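Local coordinates for imidazolonepropionase (Unidentified, PDB 2Q09), which catalyses the hydrolytic cleavage of a carbon-nitrogen bond in imidazolone-5-propanoate to give N-formimidoyl-L-glutamate, the third step of histidine degradation, at residues 157-162 and 205-210; 166-171 and 399-404. All coordinates share one frame; numbering follows the deposited sequence.

Overall arrangement
The two contacts illustrate how the parts around one barrel strand of a TIM-barrel hydrolase are joined to one another. Along the chain the segments alternate: helix 148-164 gives residues 157-162, strand 168-176 follows with 166-171, then comes the loop 205-210 leading into strand 210-213, and much later the hairpin 399-404. The contact centres lie about 14 Å apart, and they meet at Thr171, which bonds to the 205-210 loop. Contact 1 thus joins a barrel helix to the approach of the neighbouring parallel strand, while contact 2 sets the start of strand 168-176 against a hairpin from the end of the chain. Both lie away from the iron and inhibitor sites.

Contact 1 of 2, residues 157-162 and 205-210; sequences VARRLG and AGLADA
Arg159 reaches from helix 148-164 to meet Asp209 end-on, NH1 and NH2 each taking one carboxylate oxygen, as the two side chains approach from opposite directions. The flat groups are not coplanar: guanidinium and carboxylate stand 61° apart. NH2 to Asp209 OD1 (3.1 Å) is nearly straight and lies in the guanidinium plane, although it comes down on OD1 from above the carboxylate. NH1 meets OD2 on its syn side at 3.1 Å, with a more bent N-H angle of 144°. NH2 has a second acceptor, Gly206 O at 3.1 Å, which it approaches from above the carbonyl plane. Gly206, with positive phi, closes helix 187-204 in a Schellman motif, and NH2 holds its carbonyl where the chain leaves the helix. Arg159 CG, set beside the backbone N and anti to the carbonyl carbon (chi1 -69°), lies 4.1 Å from Leu207 CD2; the bend at chi2 then turns the rest of the chain toward the loop. Asp209 OD2 also accepts from the backbone N-H of Thr171, and Leu207 O bonds to Thr171 OG1. Were Arg159 replaced by an alanine, the Asp209 carboxylate would probably lose its charge partner and Gly206 O this donor. With a cation and a backbone N-H converging on it, Asp209 is likely to stay ionised; the salt bridge joins helix to loop, and the Thr171 N-H ties the same carboxylate to strand 168-176.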
ATOM      1  N   VAL A 157      -2.556   4.520  16.131  1.00 20.23           N
ATOM      2  CA  VAL A 157      -1.649   5.536  15.611  1.00 20.86           C
ATOM      3  C   VAL A 157      -1.978   5.767  14.133  1.00 20.42           C
ATOM      4  O   VAL A 157      -1.949   6.900  13.655  1.00 20.63           O
ATOM      5  CB  VAL A 157      -0.168   5.102  15.729  1.00 21.43           C
ATOM      6  CG1 VAL A 157       0.729   6.065  14.937  1.00 21.57           C
ATOM      7  CG2 VAL A 157       0.262   5.095  17.193  1.00 22.54           C
ATOM      8  N   ALA A 158      -2.284   4.687  13.420  1.00 20.46           N
ATOM      9  CA  ALA A 158      -2.621   4.794  12.004  1.00 21.62           C
ATOM     10  C   ALA A 158      -3.860   5.686  11.830  1.00 21.96           C
ATOM     11  O   ALA A 158      -3.864   6.595  11.000  1.00 22.45           O
ATOM     12  CB  ALA A 158      -2.863   3.411  11.414  1.00 20.60           C
ATOM     13  N   ARG A 159      -4.903   5.429  12.615  1.00 22.06           N
ATOM     14  CA  ARG A 159      -6.112   6.248  12.548  1.00 23.54           C
ATOM     15  C   ARG A 159      -5.759   7.699  12.868  1.00 23.71           C
ATOM     16  O   ARG A 159      -6.290   8.613  12.244  1.00 24.38           O
ATOM     17  CB  ARG A 159      -7.165   5.773  13.559  1.00 23.57           C
ATOM     18  CG  ARG A 159      -7.796   4.420  13.266  1.00 22.61           C
ATOM     19  CD  ARG A 159      -8.575   4.387  11.944  1.00 25.27           C
ATOM     20  NE  ARG A 159      -9.304   3.125  11.817  1.00 25.63           N
ATOM     21  CZ  ARG A 159      -9.638   2.547  10.666  1.00 26.42           C
ATOM     22  NH1 ARG A 159      -9.314   3.109   9.508  1.00 26.01           N
ATOM     23  NH2 ARG A 159     -10.291   1.390  10.676  1.00 24.74           N
ATOM     24  N   ARG A 160      -4.888   7.907  13.856  1.00 23.55           N
ATOM     25  CA  ARG A 160      -4.475   9.263  14.240  1.00 25.12           C
ATOM     26  C   ARG A 160      -3.814   9.997  13.082  1.00 24.35           C
ATOM     27  O   ARG A 160      -4.032  11.192  12.877  1.00 24.28           O
ATOM     28  CB  ARG A 160      -3.490   9.228  15.416  1.00 26.17           C
ATOM     29  CG  ARG A 160      -4.126   9.473  16.758  1.00 31.75           C
ATOM     30  CD  ARG A 160      -3.130   9.252  17.900  1.00 33.16           C
ATOM     31  NE  ARG A 160      -2.308  10.418  18.204  1.00 35.57           N
ATOM     32  CZ  ARG A 160      -1.389  10.426  19.170  1.00 35.29           C
ATOM     33  NH1 ARG A 160      -1.181   9.339  19.908  1.00 35.13           N
ATOM     34  NH2 ARG A 160      -0.686  11.524  19.408  1.00 34.79           N
ATOM     35  N   LEU A 161      -2.987   9.281  12.325  1.00 23.15           N
ATOM     36  CA  LEU A 161      -2.302   9.883  11.189  1.00 23.69           C
ATOM     37  C   LEU A 161      -3.312  10.331  10.141  1.00 23.45           C
ATOM     38  O   LEU A 161      -3.181  11.414   9.569  1.00 24.83           O
ATOM     39  CB  LEU A 161      -1.310   8.886  10.584  1.00 22.48           C
ATOM     40  CG  LEU A 161      -0.141   8.533  11.515  1.00 21.69           C
ATOM     41  CD1 LEU A 161       0.594   7.305  11.000  1.00 21.72           C
ATOM     42  CD2 LEU A 161       0.799   9.735  11.610  1.00 20.48           C
ATOM     43  N   GLY A 162      -4.322   9.498   9.909  1.00 24.75           N
ATOM     44  CA  GLY A 162      -5.345   9.821   8.928  1.00 26.43           C
ATOM     45  C   GLY A 162      -6.186  11.014   9.345  1.00 27.58           C
ATOM     46  O   GLY A 162      -6.770  11.697   8.509  1.00 28.01           O
ATOM     47  N   ALA A 205     -13.452  -2.286  18.158  1.00 26.91           N
ATOM     48  CA  ALA A 205     -13.032  -0.892  18.226  1.00 25.86           C
ATOM     49  C   ALA A 205     -13.022  -0.215  16.853  1.00 26.41           C
ATOM     50  O   ALA A 205     -12.728   0.975  16.753  1.00 26.67           O
ATOM     51  CB  ALA A 205     -11.654  -0.798  18.865  1.00 26.58           C
ATOM     52  N   GLY A 206     -13.344  -0.971  15.805  1.00 25.95           N
ATOM     53  CA  GLY A 206     -13.350  -0.414  14.459  1.00 27.36           C
ATOM     54  C   GLY A 206     -11.958   0.040  14.046  1.00 27.83           C
ATOM     55  O   GLY A 206     -11.802   1.021  13.314  1.00 28.96           O
ATOM     56  N   LEU A 207     -10.942  -0.683  14.504  1.00 27.04           N
ATOM     57  CA  LEU A 207      -9.558  -0.327  14.210  1.00 25.78           C
ATOM     58  C   LEU A 207      -8.917  -0.990  12.991  1.00 25.33           C
ATOM     59  O   LEU A 207      -7.866  -0.536  12.529  1.00 24.09           O
ATOM     60  CB  LEU A 207      -8.680  -0.606  15.435  1.00 25.34           C
ATOM     61  CG  LEU A 207      -8.887   0.315  16.641  1.00 26.06           C
ATOM     62  CD1 LEU A 207      -7.958  -0.106  17.769  1.00 26.44           C
ATOM     63  CD2 LEU A 207      -8.597   1.760  16.231  1.00 26.51           C
ATOM     64  N   ALA A 208      -9.530  -2.049  12.466  1.00 24.34           N
ATOM     65  CA  ALA A 208      -8.947  -2.747  11.323  1.00 26.64           C
ATOM     66  C   ALA A 208      -9.836  -2.820  10.085  1.00 26.57           C
ATOM     67  O   ALA A 208     -10.980  -3.260  10.162  1.00 28.47           O
ATOM     68  CB  ALA A 208      -8.532  -4.161  11.739  1.00 25.19           C
ATOM     69  N   ASP A 209      -9.302  -2.393   8.946  1.00 26.63           N
ATOM     70  CA  ASP A 209     -10.047  -2.442   7.695  1.00 26.62           C
ATOM     71  C   ASP A 209      -9.779  -3.774   7.004  1.00 27.16           C
ATOM     72  O   ASP A 209     -10.544  -4.191   6.134  1.00 29.72           O
ATOM     73  CB  ASP A 209      -9.642  -1.287   6.772  1.00 25.75           C
ATOM     74  CG  ASP A 209      -9.963   0.065   7.363  1.00 26.82           C
ATOM     75  OD1 ASP A 209     -11.078   0.218   7.908  1.00 26.48           O
ATOM     76  OD2 ASP A 209      -9.108   0.975   7.280  1.00 25.18           O
ATOM     77  N   ALA A 210      -8.698  -4.440   7.396  1.00 25.15           N
ATOM     78  CA  ALA A 210      -8.342  -5.728   6.804  1.00 24.73           C
ATOM     79  C   ALA A 210      -7.395  -6.516   7.701  1.00 25.29           C
ATOM     80  O   ALA A 210      -6.857  -5.974   8.673  1.00 24.82           O
ATOM     81  CB  ALA A 210      -7.701  -5.515   5.439  1.00 23.07           C
TER
HETATM   82  O   HOH W   1     -11.760   2.541   7.755  1.00 46.62           O

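Contact 2 of 2, residues 166-171 and 399-404; sequences PIRVKT and VVNGEE
Pro166, in the turn between helix 148-164 and strand 168-176, meets Val400 through its backbone: Pro166 O lies 3.9 Å from Val400 CG2. That methyl stands beside the backbone N of its own residue, with CG1 anti to it (chi1 176°), an orientation that turns one branch to the proline carbonyl and the other to the next long side chain. The same carbonyl oxygen accepts a hydrogen bond from Arg398. Ile167 points its CB away from the hairpin, and its side chain touches Val127 and Ile131 of helix 116-133. These residues lead into strand 168-176, one of the parallel strands of the amidohydrolase TIM barrel; facing it is a tight hairpin between strands 395-400 and 403-404, closed by a type I' turn from Val400 to Glu403 in which Glu403 N bonds to Val400 O at 3.0 Å. Arg168 begins the strand proper and reaches over to this turn. Its chain runs extended from CG to NE, placing NE 4.3 Å from Val400 CG1 and NH2 3.4 Å from Asn401 CB. The Arg168 and Asn401 side chains cross at about a right angle, and the asparagine amide comes to the guanidinium edge with the two planes 69° apart. The strongest polar partner of Arg168 is Asp374, which takes NE in a salt bridge and, through its other carboxylate oxygen, accepts a hydrogen bond from the backbone N-H of Asn401.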
ATOM      1  N   PRO A 166      -3.702  15.363   5.734  1.00 25.86           N
ATOM      2  CA  PRO A 166      -4.620  15.293   4.592  1.00 26.32           C
ATOM      3  C   PRO A 166      -4.314  14.073   3.722  1.00 25.34           C
ATOM      4  O   PRO A 166      -3.815  14.201   2.601  1.00 26.40           O
ATOM      5  CB  PRO A 166      -4.355  16.608   3.869  1.00 25.43           C
ATOM      6  CG  PRO A 166      -2.868  16.776   4.050  1.00 26.66           C
ATOM      7  CD  PRO A 166      -2.669  16.397   5.521  1.00 27.30           C
ATOM      8  N   ILE A 167      -4.633  12.894   4.245  1.00 24.81           N
ATOM      9  CA  ILE A 167      -4.356  11.654   3.530  1.00 24.49           C
ATOM     10  C   ILE A 167      -5.284  10.558   4.058  1.00 24.26           C
ATOM     11  O   ILE A 167      -5.580  10.517   5.253  1.00 23.52           O
ATOM     12  CB  ILE A 167      -2.852  11.278   3.741  1.00 25.13           C
ATOM     13  CG1 ILE A 167      -2.364  10.297   2.672  1.00 26.38           C
ATOM     14  CG2 ILE A 167      -2.639  10.737   5.149  1.00 24.53           C
ATOM     15  CD1 ILE A 167      -2.932   8.920   2.775  1.00 32.86           C
ATOM     16  N   ARG A 168      -5.754   9.683   3.171  1.00 23.08           N
ATOM     17  CA  ARG A 168      -6.634   8.594   3.579  1.00 22.45           C
ATOM     18  C   ARG A 168      -5.789   7.418   4.059  1.00 23.16           C
ATOM     19  O   ARG A 168      -4.804   7.038   3.416  1.00 23.31           O
ATOM     20  CB  ARG A 168      -7.523   8.146   2.417  1.00 22.20           C
ATOM     21  CG  ARG A 168      -8.441   9.236   1.878  1.00 24.20           C
ATOM     22  CD  ARG A 168      -9.210   8.738   0.656  1.00 25.78           C
ATOM     23  NE  ARG A 168      -9.926   9.816  -0.027  1.00 26.42           N
ATOM     24  CZ  ARG A 168     -11.102  10.302   0.354  1.00 28.31           C
ATOM     25  NH1 ARG A 168     -11.721   9.809   1.424  1.00 27.61           N
ATOM     26  NH2 ARG A 168     -11.661  11.293  -0.336  1.00 25.94           N
ATOM     27  N   VAL A 169      -6.169   6.842   5.191  1.00 21.53           N
ATOM     28  CA  VAL A 169      -5.427   5.715   5.734  1.00 21.27           C
ATOM     29  C   VAL A 169      -6.295   4.479   5.856  1.00 22.43           C
ATOM     30  O   VAL A 169      -7.399   4.540   6.392  1.00 23.51           O
ATOM     31  CB  VAL A 169      -4.853   6.038   7.136  1.00 22.15           C
ATOM     32  CG1 VAL A 169      -4.134   4.822   7.702  1.00 19.60           C
ATOM     33  CG2 VAL A 169      -3.910   7.230   7.053  1.00 20.46           C
ATOM     34  N   LYS A 170      -5.799   3.362   5.343  1.00 22.35           N
ATOM     35  CA  LYS A 170      -6.502   2.094   5.454  1.00 22.64           C
ATOM     36  C   LYS A 170      -5.631   1.307   6.427  1.00 23.49           C
ATOM     37  O   LYS A 170      -4.404   1.255   6.271  1.00 23.83           O
ATOM     38  CB  LYS A 170      -6.557   1.374   4.107  1.00 25.70           C
ATOM     39  CG  LYS A 170      -7.253   2.172   3.000  1.00 27.53           C
ATOM     40  CD  LYS A 170      -8.715   2.460   3.314  1.00 30.77           C
ATOM     41  CE  LYS A 170      -9.563   1.197   3.315  1.00 33.81           C
ATOM     42  NZ  LYS A 170     -11.007   1.525   3.436  1.00 36.90           N
ATOM     43  N   THR A 171      -6.247   0.709   7.438  1.00 22.19           N
ATOM     44  CA  THR A 171      -5.476  -0.046   8.415  1.00 22.23           C
ATOM     45  C   THR A 171      -5.562  -1.538   8.177  1.00 22.98           C
ATOM     46  O   THR A 171      -6.583  -2.046   7.713  1.00 21.99           O
ATOM     47  CB  THR A 171      -5.958   0.246   9.847  1.00 22.63           C
ATOM     48  OG1 THR A 171      -7.343  -0.104   9.961  1.00 23.18           O
ATOM     49  CG2 THR A 171      -5.780   1.727  10.173  1.00 21.43           C
ATOM     50  N   VAL A 399      -5.247  17.504  -4.364  1.00 25.09           N
ATOM     51  CA  VAL A 399      -6.621  17.519  -3.896  1.00 24.15           C
ATOM     52  C   VAL A 399      -7.087  16.193  -3.319  1.00 24.74           C
ATOM     53  O   VAL A 399      -6.955  15.143  -3.952  1.00 22.91           O
ATOM     54  CB  VAL A 399      -7.568  17.926  -5.043  1.00 23.89           C
ATOM     55  CG1 VAL A 399      -9.018  17.859  -4.579  1.00 25.28           C
ATOM     56  CG2 VAL A 399      -7.230  19.325  -5.510  1.00 25.02           C
ATOM     57  N   VAL A 400      -7.635  16.255  -2.105  1.00 23.80           N
ATOM     58  CA  VAL A 400      -8.148  15.076  -1.426  1.00 25.37           C
ATOM     59  C   VAL A 400      -9.572  15.395  -0.972  1.00 27.79           C
ATOM     60  O   VAL A 400      -9.806  16.387  -0.280  1.00 28.46           O
ATOM     61  CB  VAL A 400      -7.263  14.707  -0.211  1.00 25.95           C
ATOM     62  CG1 VAL A 400      -7.862  13.540   0.542  1.00 26.47           C
ATOM     63  CG2 VAL A 400      -5.850  14.367  -0.693  1.00 26.53           C
ATOM     64  N   ASN A 401     -10.514  14.554  -1.378  1.00 28.80           N
ATOM     65  CA  ASN A 401     -11.925  14.729  -1.059  1.00 31.09           C
ATOM     66  C   ASN A 401     -12.422  16.092  -1.531  1.00 32.15           C
ATOM     67  O   ASN A 401     -13.254  16.727  -0.882  1.00 32.74           O
ATOM     68  CB  ASN A 401     -12.171  14.580   0.442  1.00 31.65           C
ATOM     69  CG  ASN A 401     -13.605  14.181   0.755  1.00 33.31           C
ATOM     70  OD1 ASN A 401     -14.357  14.928   1.385  1.00 34.42           O
ATOM     71  ND2 ASN A 401     -13.992  12.998   0.298  1.00 30.05           N
ATOM     72  N   GLY A 402     -11.888  16.540  -2.661  1.00 32.70           N
ATOM     73  CA  GLY A 402     -12.294  17.815  -3.222  1.00 33.32           C
ATOM     74  C   GLY A 402     -11.660  19.057  -2.629  1.00 33.95           C
ATOM     75  O   GLY A 402     -11.996  20.167  -3.035  1.00 34.33           O
ATOM     76  N   GLU A 403     -10.748  18.905  -1.671  1.00 34.40           N
ATOM     77  CA  GLU A 403     -10.124  20.080  -1.073  1.00 34.85           C
ATOM     78  C   GLU A 403      -8.618  20.154  -1.278  1.00 33.64           C
ATOM     79  O   GLU A 403      -7.917  19.149  -1.173  1.00 32.73           O
ATOM     80  CB  GLU A 403     -10.434  20.146   0.425  1.00 38.26           C
ATOM     81  CG  GLU A 403     -11.911  20.253   0.731  1.00 44.38           C
ATOM     82  CD  GLU A 403     -12.189  21.135   1.922  1.00 48.25           C
ATOM     83  OE1 GLU A 403     -11.878  22.341   1.849  1.00 51.26           O
ATOM     84  OE2 GLU A 403     -12.717  20.623   2.929  1.00 51.16           O
ATOM     85  N   GLU A 404      -8.135  21.361  -1.570  1.00 32.90           N
ATOM     86  CA  GLU A 404      -6.710  21.593  -1.778  1.00 33.12           C
ATOM     87  C   GLU A 404      -5.966  21.291  -0.483  1.00 33.35           C
ATOM     88  O   GLU A 404      -6.433  21.635   0.602  1.00 33.48           O
ATOM     89  CB  GLU A 404      -6.468  23.047  -2.191  1.00 33.74           C
ATOM     90  CG  GLU A 404      -5.000  23.421  -2.316  1.00 36.60           C
ATOM     91  CD  GLU A 404      -4.288  22.632  -3.399  1.00 39.82           C
ATOM     92  OE1 GLU A 404      -4.534  22.893  -4.592  1.00 38.25           O
ATOM     93  OE2 GLU A 404      -3.484  21.743  -3.055  1.00 40.20           O
TER